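Local atomic coordinates of muconate cycloisomerase (PDB entry 3MY9), a protein that belongs to the mandelate racemase/muconate lactonizing enzyme family of the enolase superfamily and carries magnesium ions in its barrel domain. Residues G186-G189 with E190-L194; H174-E177 with L178-E182. All blocks are in the same frame, centred on the assembly; numbering follows the deposited sequence.

Contact 1. Residues G186-G189 with E190-L194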
loop_
_atom_site.group_PDB
_atom_site.type_symbol
_atom_site.label_atom_id
_atom_site.label_comp_id
_atom_site.label_asym_id
_atom_site.label_seq_id
_atom_site.Cartn_x
_atom_site.Cartn_y
_atom_site.Cartn_z
ATOM N N GLY A 186 -39.199 12.613 -13.952
ATOM C CA GLY A 186 -40.206 13.693 -14.017
ATOM C C GLY A 186 -41.617 13.297 -13.560
ATOM O O GLY A 186 -42.312 14.071 -12.900
ATOM N N GLU A 187 -42.052 12.093 -13.899
ATOM C CA GLU A 187 -43.375 11.638 -13.480
ATOM C C GLU A 187 -43.408 11.000 -12.094
ATOM O O GLU A 187 -44.340 11.233 -11.302
ATOM C CB GLU A 187 -43.914 10.613 -14.461
ATOM C CG GLU A 187 -45.332 10.126 -14.065
ATOM C CD GLU A 187 -46.192 9.800 -15.248
ATOM O OE1 GLU A 187 -47.390 9.443 -15.043
ATOM O OE2 GLU A 187 -45.665 9.920 -16.382
ATOM N N PHE A 188 -42.416 10.158 -11.831
ATOM C CA PHE A 188 -42.438 9.279 -10.678
ATOM C C PHE A 188 -41.565 9.740 -9.520
ATOM O O PHE A 188 -41.796 9.343 -8.389
ATOM C CB PHE A 188 -42.020 7.879 -11.111
ATOM C CG PHE A 188 -42.972 7.237 -12.101
ATOM C CD1 PHE A 188 -44.233 6.817 -11.696
ATOM C CD2 PHE A 188 -42.588 7.014 -13.419
ATOM C CE1 PHE A 188 -45.099 6.223 -12.603
ATOM C CE2 PHE A 188 -43.432 6.401 -14.312
ATOM C CZ PHE A 188 -44.691 6.019 -13.923
ATOM N N GLY A 189 -40.540 10.551 -9.802
ATOM C CA GLY A 189 -39.624 10.999 -8.765
ATOM C C GLY A 189 -39.079 9.811 -8.005
ATOM O O GLY A 189 -38.607 8.861 -8.621
ATOM N N GLU A 190 -39.173 9.852 -6.676
ATOM C CA GLU A 190 -38.680 8.770 -5.816
ATOM C C GLU A 190 -39.755 7.742 -5.461
ATOM O O GLU A 190 -39.542 6.860 -4.618
ATOM C CB GLU A 190 -38.078 9.334 -4.522
ATOM C CG GLU A 190 -36.827 10.216 -4.698
ATOM C CD GLU A 190 -36.651 11.213 -3.540
ATOM O OE1 GLU A 190 -36.498 10.756 -2.371
ATOM O OE2 GLU A 190 -36.677 12.454 -3.801
ATOM N N ARG A 191 -40.900 7.816 -6.117
ATOM C CA ARG A 191 -41.911 6.810 -5.918
ATOM C C ARG A 191 -41.518 5.467 -6.544
ATOM O O ARG A 191 -42.170 4.459 -6.290
ATOM C CB ARG A 191 -43.246 7.288 -6.475
ATOM C CG ARG A 191 -43.773 8.553 -5.778
ATOM C CD ARG A 191 -44.664 9.374 -6.719
ATOM N NE ARG A 191 -45.592 8.508 -7.444
ATOM C CZ ARG A 191 -46.041 8.717 -8.681
ATOM N NH1 ARG A 191 -45.656 9.784 -9.388
ATOM N NH2 ARG A 191 -46.895 7.842 -9.218
ATOM N N ILE A 192 -40.489 5.466 -7.388
ATOM C CA ILE A 192 -39.951 4.230 -7.929
ATOM C C ILE A 192 -38.526 4.041 -7.448
ATOM O O ILE A 192 -37.779 5.002 -7.304
ATOM C CB ILE A 192 -39.997 4.160 -9.486
ATOM C CG1 ILE A 192 -39.150 5.266 -10.118
ATOM C CG2 ILE A 192 -41.450 4.209 -9.990
ATOM C CD1 ILE A 192 -38.972 5.094 -11.580
ATOM N N ASP A 193 -38.201 2.780 -7.189
ATOM C CA ASP A 193 -36.907 2.319 -6.845
ATOM C C ASP A 193 -36.306 1.853 -8.177
ATOM O O ASP A 193 -36.523 0.720 -8.588
ATOM C CB ASP A 193 -37.039 1.178 -5.815
ATOM C CG ASP A 193 -35.709 0.515 -5.463
ATOM O OD1 ASP A 193 -34.676 0.813 -6.096
ATOM O OD2 ASP A 193 -35.693 -0.332 -4.542
ATOM N N LEU A 194 -35.547 2.741 -8.831
ATOM C CA LEU A 194 -35.094 2.533 -10.184
ATOM C C LEU A 194 -33.653 2.048 -10.208
ATOM O O LEU A 194 -32.782 2.713 -9.658
ATOM C CB LEU A 194 -35.176 3.853 -10.964
ATOM C CG LEU A 194 -34.690 3.860 -12.417
ATOM C CD1 LEU A 194 -35.461 2.861 -13.254
ATOM C CD2 LEU A 194 -34.830 5.261 -13.034
#
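F188 and R191 both send CG anti to their own carbonyl carbon (chi1 near -60°), and a bend at chi3 (44°) then folds the arginine back over the end of the helix that F188 belongs to. The two side chains cross at about a right angle. NH2 of R191 comes to the edge of the phenyl ring, 3.8 Å from CD1 of F188, while CD1 itself lies over one face of the guanidinium; the two planes are 49° apart. NH1 of R191 stands 2.7 Å from O of E187, at an angle too poor for a hydrogen bond. The turn is closed by the backbone instead, with N of R191 donating to O of F188 at 2.9 Å. G189 makes the break from the helix with a positive phi, a conformation that suits glycine. Past the turn, CG2 of I192 packs 3.9 Å from CB of F188, an apolar contact set oblique to the ring. E187 puts CG over the centre of the F188 ring on one face, and its OE2 goes on to a salt bridge with R155. F188 and I192 both rest on M154 of helix 147-157 and on V158 just after it. The turn belongs to a beta-alpha-beta unit: it takes the chain from helix 174-188 into strand 193-197, where D193 hydrogen-bonds through its backbone to T163 and to F165 of strand 164-168.

Contact 2. Residues H174-E177 with L178-E182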
loop_
_atom_site.group_PDB
_atom_site.type_symbol
_atom_site.label_atom_id
_atom_site.label_comp_id
_atom_site.label_asym_id
_atom_site.label_seq_id
_atom_site.Cartn_x
_atom_site.Cartn_y
_atom_site.Cartn_z
ATOM N N HIS A 174 -26.982 6.847 -26.087
ATOM C CA HIS A 174 -26.912 7.413 -24.740
ATOM C C HIS A 174 -27.879 8.579 -24.521
ATOM O O HIS A 174 -28.596 8.605 -23.518
ATOM C CB HIS A 174 -25.479 7.854 -24.473
ATOM C CG HIS A 174 -25.240 8.365 -23.089
ATOM N ND1 HIS A 174 -25.556 7.639 -21.959
ATOM C CD2 HIS A 174 -24.662 9.512 -22.656
ATOM C CE1 HIS A 174 -25.187 8.321 -20.891
ATOM N NE2 HIS A 174 -24.651 9.465 -21.286
ATOM N N ALA A 175 -27.908 9.529 -25.465
ATOM C CA ALA A 175 -28.827 10.671 -25.394
ATOM C C ALA A 175 -30.281 10.243 -25.197
ATOM O O ALA A 175 -31.008 10.841 -24.389
ATOM C CB ALA A 175 -28.714 11.557 -26.678
ATOM N N GLU A 176 -30.709 9.226 -25.945
ATOM C CA GLU A 176 -32.082 8.723 -25.836
ATOM C C GLU A 176 -32.320 8.102 -24.463
ATOM O O GLU A 176 -33.358 8.317 -23.864
ATOM C CB GLU A 176 -32.410 7.714 -26.954
ATOM C CG GLU A 176 -33.898 7.236 -26.980
ATOM C CD GLU A 176 -34.250 6.398 -28.208
ATOM O OE1 GLU A 176 -33.350 6.150 -29.055
ATOM O OE2 GLU A 176 -35.436 5.999 -28.335
ATOM N N GLU A 177 -31.337 7.367 -23.947
ATOM C CA GLU A 177 -31.477 6.761 -22.629
ATOM C C GLU A 177 -31.575 7.847 -21.545
ATOM O O GLU A 177 -32.321 7.683 -20.576
ATOM C CB GLU A 177 -30.351 5.754 -22.375
ATOM C CG GLU A 177 -30.449 4.576 -23.371
ATOM C CD GLU A 177 -29.543 3.397 -23.066
ATOM O OE1 GLU A 177 -28.444 3.590 -22.489
ATOM O OE2 GLU A 177 -29.932 2.266 -23.456
ATOM N N LEU A 178 -30.868 8.962 -21.728
ATOM C CA LEU A 178 -30.943 10.080 -20.785
ATOM C C LEU A 178 -32.323 10.745 -20.780
ATOM O O LEU A 178 -32.837 11.077 -19.711
ATOM C CB LEU A 178 -29.869 11.141 -21.075
ATOM C CG LEU A 178 -28.412 10.795 -20.782
ATOM C CD1 LEU A 178 -27.502 12.041 -21.033
ATOM C CD2 LEU A 178 -28.252 10.300 -19.372
ATOM N N ARG A 179 -32.893 10.964 -21.968
ATOM C CA ARG A 179 -34.246 11.532 -22.093
ATOM C C ARG A 179 -35.293 10.601 -21.458
ATOM O O ARG A 179 -36.259 11.045 -20.840
ATOM C CB ARG A 179 -34.620 11.766 -23.579
ATOM C CG ARG A 179 -33.782 12.842 -24.276
ATOM C CD ARG A 179 -34.393 13.295 -25.639
ATOM N NE ARG A 179 -34.406 12.224 -26.645
ATOM C CZ ARG A 179 -33.382 11.883 -27.438
ATOM N NH1 ARG A 179 -32.211 12.521 -27.369
ATOM N NH2 ARG A 179 -33.523 10.883 -28.306
ATOM N N ILE A 180 -35.104 9.302 -21.639
ATOM C CA ILE A 180 -35.952 8.306 -20.971
ATOM C C ILE A 180 -35.864 8.428 -19.452
ATOM O O ILE A 180 -36.879 8.497 -18.786
ATOM C CB ILE A 180 -35.650 6.869 -21.459
ATOM C CG1 ILE A 180 -36.266 6.665 -22.859
ATOM C CG2 ILE A 180 -36.264 5.810 -20.511
ATOM C CD1 ILE A 180 -35.792 5.431 -23.585
ATOM N N LEU A 181 -34.662 8.521 -18.913
ATOM C CA LEU A 181 -34.497 8.629 -17.462
ATOM C C LEU A 181 -35.108 9.919 -16.963
ATOM O O LEU A 181 -35.704 9.942 -15.887
ATOM C CB LEU A 181 -33.030 8.579 -17.060
ATOM C CG LEU A 181 -32.332 7.213 -17.173
ATOM C CD1 LEU A 181 -30.830 7.416 -17.173
ATOM C CD2 LEU A 181 -32.791 6.207 -16.067
ATOM N N GLU A 182 -34.956 10.986 -17.744
ATOM C CA GLU A 182 -35.547 12.268 -17.395
ATOM C C GLU A 182 -37.062 12.174 -17.331
ATOM O O GLU A 182 -37.655 12.722 -16.416
ATOM C CB GLU A 182 -35.174 13.377 -18.398
ATOM C CG GLU A 182 -35.300 14.790 -17.800
ATOM C CD GLU A 182 -34.099 15.160 -16.897
ATOM O OE1 GLU A 182 -32.970 15.395 -17.433
ATOM O OE2 GLU A 182 -34.282 15.210 -15.648
#
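L178 lies against the imidazole of H174, one helical turn earlier, and its side chain can be followed outward atom by atom. CB sits 3.5 Å from O of A175. CG passes O of H174 and stands over one face of the H174 ring, 4.2 Å from its centroid and 16° off the normal: a CH-pi contact, displaced toward the rim. The methyls then part along the ring, CD1 reaching NE2 of H174 at 3.9 Å and CD2 reaching CE1 of H174 at 4.0 Å. The imidazole meets this leucine because its own CG is anti to N (chi1 -176°), and its NE2 is held by a hydrogen bond to D213 of helix 207-215.

Around the helix, R179 bends at chi3 and lays its guanidinium flat along the preceding turn. CA of E176 and O of A175 are over one face of it, and NH2 of R179 is 3.6 Å from CB of E176. The carboxylate and guanidinium planes are nearly parallel (16°), but OE1 of E176 stays 4.8 Å from NH2 of R179, so the opposite charges lie near each other without a salt bridge. The buried carboxylate of E177 turns back to the loop before the helix and takes backbone N-H groups of G170, V171 and K172.

Four successive i to i+4 bonds, from L178 N to H174 O at 2.9 Å through L181 N to E177 O, mark the first turns of a regular alpha-helix, here the helix of a beta-alpha-beta unit in a TIM-barrel-like domain.

Contact 2 comes first along the chain, at the opening of helix 174-188, and contact 1 follows at the end of that helix and the start of strand 193-197. Their centres are 15 Å apart. Together they mark the beginning and the exit of the helix in the beta-alpha-beta unit made by strands 164-168 and 193-197, parallel neighbours in the sheet of the enolase C-terminal-like domain. The two contacts meet in the layer between helix and sheet, where CD2 of L194 packs 3.8 Å from CD2 of L181. The helix is thereby fitted to the strand that follows it, while its flanks meet helices 147-157 and 207-215.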